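Local coordinates for protein CymD (Pseudomonas putida, PDB 6Z34) that forms an outer-membrane channel of the FadL family, through which monoaromatic hydrocarbons are probably taken up by lateral diffusion during biodegradation, at residues E392-K405 against V421-S435. Numbering follows the deposited sequence.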
loop_
_atom_site.group_PDB
_atom_site.type_symbol
_atom_site.label_atom_id
_atom_site.label_comp_id
_atom_site.label_asym_id
_atom_site.label_seq_id
_atom_site.Cartn_x
_atom_site.Cartn_y
_atom_site.Cartn_z
ATOM N N GLU A 392 7.257 29.254 -4.978
ATOM C CA GLU A 392 6.863 28.637 -3.727
ATOM C C GLU A 392 5.752 27.616 -3.876
ATOM O O GLU A 392 5.476 26.896 -2.910
ATOM C CB GLU A 392 6.387 29.707 -2.728
ATOM C CG GLU A 392 7.413 30.784 -2.378
ATOM C CD GLU A 392 6.906 31.721 -1.287
ATOM O OE1 GLU A 392 7.700 32.566 -0.814
ATOM O OE2 GLU A 392 5.717 31.589 -0.892
ATOM N N ASP A 393 5.091 27.565 -5.036
ATOM C CA ASP A 393 3.809 26.881 -5.197
ATOM C C ASP A 393 3.833 25.997 -6.437
ATOM O O ASP A 393 4.002 26.494 -7.556
ATOM C CB ASP A 393 2.657 27.896 -5.283
ATOM C CG ASP A 393 2.578 28.819 -4.077
ATOM O OD1 ASP A 393 1.862 28.466 -3.123
ATOM O OD2 ASP A 393 3.184 29.913 -4.074
ATOM N N VAL A 394 3.659 24.695 -6.259
ATOM C CA VAL A 394 3.754 23.776 -7.390
ATOM C C VAL A 394 2.617 22.769 -7.323
ATOM O O VAL A 394 2.312 22.228 -6.255
ATOM C CB VAL A 394 5.116 23.049 -7.439
ATOM C CG1 VAL A 394 5.129 21.989 -8.548
ATOM C CG2 VAL A 394 6.258 24.054 -7.660
ATOM N N VAL A 395 1.993 22.517 -8.468
ATOM C CA VAL A 395 0.970 21.489 -8.608
ATOM C C VAL A 395 1.544 20.354 -9.435
ATOM O O VAL A 395 2.210 20.590 -10.450
ATOM C CB VAL A 395 -0.313 22.041 -9.252
ATOM C CG1 VAL A 395 -1.293 20.924 -9.489
ATOM C CG2 VAL A 395 -0.917 23.070 -8.345
ATOM N N ASP A 396 1.309 19.122 -8.979
ATOM C CA ASP A 396 1.742 17.916 -9.667
ATOM C C ASP A 396 0.525 17.052 -9.922
ATOM O O ASP A 396 -0.386 17.007 -9.092
ATOM C CB ASP A 396 2.767 17.135 -8.855
ATOM C CG ASP A 396 3.912 18.000 -8.372
ATOM O OD1 ASP A 396 4.818 18.293 -9.173
ATOM O OD2 ASP A 396 3.919 18.366 -7.182
ATOM N N PHE A 397 0.516 16.361 -11.063
ATOM C CA PHE A 397 -0.637 15.574 -11.464
ATOM C C PHE A 397 -0.188 14.336 -12.220
ATOM O O PHE A 397 0.743 14.387 -13.021
ATOM C CB PHE A 397 -1.602 16.368 -12.342
ATOM C CG PHE A 397 -2.706 15.532 -12.923
ATOM C CD1 PHE A 397 -3.852 15.283 -12.195
ATOM C CD2 PHE A 397 -2.596 14.994 -14.196
ATOM C CE1 PHE A 397 -4.874 14.516 -12.726
ATOM C CE2 PHE A 397 -3.614 14.219 -14.730
ATOM C CZ PHE A 397 -4.753 13.984 -13.994
ATOM N N SER A 398 -0.919 13.243 -12.012
ATOM C CA SER A 398 -0.495 11.926 -12.465
ATOM C C SER A 398 -1.709 11.096 -12.865
ATOM O O SER A 398 -2.740 11.123 -12.188
ATOM C CB SER A 398 0.274 11.216 -11.353
ATOM O OG SER A 398 1.140 10.244 -11.867
ATOM N N LEU A 399 -1.565 10.344 -13.951
ATOM C CA LEU A 399 -2.558 9.378 -14.392
ATOM C C LEU A 399 -1.860 8.070 -14.748
ATOM O O LEU A 399 -0.886 8.073 -15.507
ATOM C CB LEU A 399 -3.339 9.909 -15.587
ATOM C CG LEU A 399 -4.625 9.151 -15.885
ATOM C CD1 LEU A 399 -5.699 9.516 -14.874
ATOM C CD2 LEU A 399 -5.083 9.455 -17.299
ATOM N N ALA A 400 -2.359 6.956 -14.209
ATOM C CA ALA A 400 -1.759 5.652 -14.465
ATOM C C ALA A 400 -2.841 4.631 -14.784
ATOM O O ALA A 400 -3.813 4.497 -14.034
ATOM C CB ALA A 400 -0.931 5.178 -13.264
ATOM N N TYR A 401 -2.667 3.909 -15.884
ATOM C CA TYR A 401 -3.585 2.858 -16.309
ATOM C C TYR A 401 -2.879 1.519 -16.165
ATOM O O TYR A 401 -1.857 1.292 -16.812
ATOM C CB TYR A 401 -4.038 3.076 -17.755
ATOM C CG TYR A 401 -5.258 2.270 -18.190
ATOM C CD1 TYR A 401 -5.432 0.937 -17.806
ATOM C CD2 TYR A 401 -6.230 2.839 -19.003
ATOM C CE1 TYR A 401 -6.537 0.205 -18.217
ATOM C CE2 TYR A 401 -7.342 2.112 -19.418
ATOM C CZ TYR A 401 -7.487 0.800 -19.022
ATOM O OH TYR A 401 -8.592 0.089 -19.436
ATOM N N GLY A 402 -3.429 0.639 -15.327
ATOM C CA GLY A 402 -2.904 -0.704 -15.158
ATOM C C GLY A 402 -3.865 -1.794 -15.605
ATOM O O GLY A 402 -5.081 -1.584 -15.659
ATOM N N PHE A 403 -3.317 -2.976 -15.895
ATOM C CA PHE A 403 -4.041 -4.104 -16.464
ATOM C C PHE A 403 -3.431 -5.393 -15.934
ATOM O O PHE A 403 -2.205 -5.508 -15.841
ATOM C CB PHE A 403 -3.965 -4.090 -17.992
ATOM C CG PHE A 403 -5.248 -4.455 -18.676
ATOM C CD1 PHE A 403 -6.118 -3.472 -19.117
ATOM C CD2 PHE A 403 -5.573 -5.780 -18.899
ATOM C CE1 PHE A 403 -7.295 -3.802 -19.760
ATOM C CE2 PHE A 403 -6.749 -6.119 -19.543
ATOM C CZ PHE A 403 -7.613 -5.127 -19.973
ATOM N N LYS A 404 -4.283 -6.357 -15.587
ATOM C CA LYS A 404 -3.842 -7.677 -15.167
ATOM C C LYS A 404 -4.636 -8.729 -15.925
ATOM O O LYS A 404 -5.751 -8.477 -16.390
ATOM C CB LYS A 404 -4.018 -7.910 -13.658
ATOM C CG LYS A 404 -3.371 -6.882 -12.752
ATOM C CD LYS A 404 -3.597 -7.241 -11.280
ATOM C CE LYS A 404 -3.368 -6.049 -10.355
ATOM N NZ LYS A 404 -3.408 -6.437 -8.910
ATOM N N LYS A 405 -4.038 -9.914 -16.037
ATOM C CA LYS A 405 -4.674 -11.089 -16.640
ATOM C C LYS A 405 -5.315 -10.794 -17.996
ATOM O O LYS A 405 -6.085 -11.601 -18.516
ATOM C CB LYS A 405 -5.723 -11.672 -15.686
ATOM C CG LYS A 405 -5.152 -12.422 -14.483
ATOM C CD LYS A 405 -6.123 -12.396 -13.303
ATOM C CE LYS A 405 -5.911 -13.576 -12.372
ATOM N NZ LYS A 405 -6.175 -14.858 -13.080
ATOM N N VAL A 421 -10.218 -13.619 -16.757
ATOM C CA VAL A 421 -10.421 -12.459 -15.891
ATOM C C VAL A 421 -9.643 -11.294 -16.482
ATOM O O VAL A 421 -8.512 -11.460 -16.944
ATOM C CB VAL A 421 -9.978 -12.734 -14.434
ATOM C CG1 VAL A 421 -9.550 -11.444 -13.751
ATOM C CG2 VAL A 421 -11.091 -13.398 -13.640
ATOM N N SER A 422 -10.251 -10.115 -16.480
ATOM C CA SER A 422 -9.578 -8.914 -16.944
ATOM C C SER A 422 -9.752 -7.829 -15.894
ATOM O O SER A 422 -10.864 -7.611 -15.403
ATOM C CB SER A 422 -10.130 -8.466 -18.300
ATOM O OG SER A 422 -9.459 -7.310 -18.767
ATOM N N HIS A 423 -8.657 -7.159 -15.542
ATOM C CA HIS A 423 -8.656 -6.181 -14.462
ATOM C C HIS A 423 -8.060 -4.876 -14.964
ATOM O O HIS A 423 -6.917 -4.855 -15.429
ATOM C CB HIS A 423 -7.872 -6.703 -13.255
ATOM C CG HIS A 423 -8.055 -5.879 -12.021
ATOM N ND1 HIS A 423 -9.178 -5.112 -11.799
ATOM C CD2 HIS A 423 -7.249 -5.686 -10.949
ATOM C CE1 HIS A 423 -9.060 -4.486 -10.640
ATOM N NE2 HIS A 423 -7.898 -4.817 -10.106
ATOM N N SER A 424 -8.830 -3.794 -14.860
ATOM C CA SER A 424 -8.433 -2.473 -15.331
ATOM C C SER A 424 -8.501 -1.472 -14.180
ATOM O O SER A 424 -9.459 -1.463 -13.399
ATOM C CB SER A 424 -9.333 -2.026 -16.492
ATOM O OG SER A 424 -9.197 -0.643 -16.758
ATOM N N GLN A 425 -7.484 -0.625 -14.068
ATOM C CA GLN A 425 -7.412 0.263 -12.919
ATOM C C GLN A 425 -6.758 1.580 -13.308
ATOM O O GLN A 425 -5.700 1.591 -13.948
ATOM C CB GLN A 425 -6.641 -0.403 -11.781
ATOM C CG GLN A 425 -6.485 0.463 -10.569
ATOM C CD GLN A 425 -5.601 -0.174 -9.524
ATOM O OE1 GLN A 425 -4.400 0.119 -9.440
ATOM N NE2 GLN A 425 -6.188 -1.053 -8.714
ATOM N N ILE A 426 -7.393 2.682 -12.909
ATOM C CA ILE A 426 -6.926 4.029 -13.207
ATOM C C ILE A 426 -6.680 4.747 -11.890
ATOM O O ILE A 426 -7.591 4.872 -11.059
ATOM C CB ILE A 426 -7.936 4.802 -14.068
ATOM C CG1 ILE A 426 -8.055 4.159 -15.449
ATOM C CG2 ILE A 426 -7.534 6.258 -14.173
ATOM C CD1 ILE A 426 -8.913 4.936 -16.416
ATOM N N VAL A 427 -5.458 5.229 -11.705
ATOM C CA VAL A 427 -5.054 5.933 -10.498
ATOM C C VAL A 427 -4.739 7.365 -10.906
ATOM O O VAL A 427 -3.775 7.614 -11.646
ATOM C CB VAL A 427 -3.839 5.277 -9.830
ATOM C CG1 VAL A 427 -3.432 6.054 -8.584
ATOM C CG2 VAL A 427 -4.141 3.839 -9.489
ATOM N N THR A 428 -5.556 8.301 -10.440
ATOM C CA THR A 428 -5.325 9.717 -10.637
ATOM C C THR A 428 -4.668 10.275 -9.384
ATOM O O THR A 428 -5.173 10.075 -8.273
ATOM C CB THR A 428 -6.632 10.455 -10.912
ATOM O OG1 THR A 428 -7.222 9.941 -12.104
ATOM C CG2 THR A 428 -6.366 11.934 -11.107
ATOM N N SER A 429 -3.561 10.986 -9.562
ATOM C CA SER A 429 -2.770 11.480 -8.445
ATOM C C SER A 429 -2.518 12.969 -8.622
ATOM O O SER A 429 -2.082 13.420 -9.689
ATOM C CB SER A 429 -1.447 10.724 -8.337
ATOM O OG SER A 429 -0.857 10.882 -7.062
ATOM N N ILE A 430 -2.782 13.728 -7.574
ATOM C CA ILE A 430 -2.702 15.173 -7.634
ATOM C C ILE A 430 -2.144 15.660 -6.303
ATOM O O ILE A 430 -2.496 15.134 -5.244
ATOM C CB ILE A 430 -4.087 15.764 -7.966
ATOM C CG1 ILE A 430 -4.045 17.297 -8.021
ATOM C CG2 ILE A 430 -5.120 15.260 -6.994
ATOM C CD1 ILE A 430 -3.504 17.843 -9.339
ATOM N N SER A 431 -1.221 16.618 -6.357
ATOM C CA SER A 431 -0.635 17.142 -5.131
ATOM C C SER A 431 -0.303 18.619 -5.288
ATOM O O SER A 431 -0.109 19.127 -6.392
ATOM C CB SER A 431 0.624 16.372 -4.720
ATOM O OG SER A 431 1.739 16.816 -5.464
ATOM N N TYR A 432 -0.252 19.297 -4.154
ATOM C CA TYR A 432 0.147 20.691 -4.082
ATOM C C TYR A 432 1.253 20.805 -3.045
ATOM O O TYR A 432 1.147 20.238 -1.953
ATOM C CB TYR A 432 -1.038 21.610 -3.724
ATOM C CG TYR A 432 -0.577 22.981 -3.297
ATOM C CD1 TYR A 432 -0.486 23.305 -1.956
ATOM C CD2 TYR A 432 -0.178 23.930 -4.230
ATOM C CE1 TYR A 432 -0.041 24.531 -1.550
ATOM C CE2 TYR A 432 0.267 25.185 -3.827
ATOM C CZ TYR A 432 0.335 25.468 -2.484
ATOM O OH TYR A 432 0.773 26.689 -2.047
ATOM N N THR A 433 2.314 21.529 -3.394
ATOM C CA THR A 433 3.443 21.743 -2.498
ATOM C C THR A 433 3.673 23.235 -2.345
ATOM O O THR A 433 3.820 23.970 -3.331
ATOM C CB THR A 433 4.713 21.049 -2.995
ATOM O OG1 THR A 433 4.438 19.644 -3.204
ATOM C CG2 THR A 433 5.876 21.248 -2.000
ATOM N N LYS A 434 3.690 23.676 -1.107
ATOM C CA LYS A 434 3.992 25.045 -0.773
ATOM C C LYS A 434 5.337 25.014 -0.074
ATOM O O LYS A 434 5.495 24.325 0.943
ATOM C CB LYS A 434 2.913 25.658 0.117
ATOM C CG LYS A 434 3.466 26.682 1.098
ATOM C CD LYS A 434 3.891 27.954 0.400
ATOM C CE LYS A 434 2.742 28.795 -0.090
ATOM N NZ LYS A 434 3.294 30.029 -0.731
ATOM N N SER A 435 6.306 25.742 -0.628
ATOM C CA SER A 435 7.665 25.777 -0.098
ATOM C C SER A 435 7.991 27.181 0.385
ATOM O O SER A 435 7.927 28.145 -0.390
ATOM C CB SER A 435 8.691 25.340 -1.147
ATOM O OG SER A 435 8.410 24.024 -1.605
HETATM O O HOH W 1 -1.137 8.300 -10.879
#
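Lys434 reaches Glu392 because its chain bends twice, at chi2 (71°) and chi3 (72°), and curls alongside both acids. Glu392, extended, runs beside it, and Lys434 NZ meets Glu392 OE2 at 2.9 Å, nearly along the C-O axis. Lys434 NZ also makes a weaker salt bridge to Asp393 OD1 (3.2 Å), so one lysine ties two carboxylates. Tyr432 OH also lies beside Asp393 OD1, modelled too close to trust.

Along this face, Ile430 CD1 lies 3.8 Å from Val395 CG1 and at the edge of the Phe397 ring. Ile426 CG1 sits over one face of the Tyr401 ring, toward its rim, and Tyr401 OH makes a weak 2.8 Å hydrogen bond with Ser424 OG. On the other face Ser398 CB packs 3.5 Å from Ser429 CB, and a water links the strands, donating to Val427 O and bonding weakly to Ser398 OG.

Antiparallel pairing runs from Glu392-Ser435 to Lys404-His423, weak at Ser398 N and His423 N. Strand 393-404 pairs onward with 378-388, and 422-437 closes the barrel against 43-58. Ser398, Val427, Ser429 and Ser431 look inward onto helix 10-15, probably part of a FadL-type N-terminal plug; Phe397, Leu399 and Tyr401 face outward, probably toward lipid.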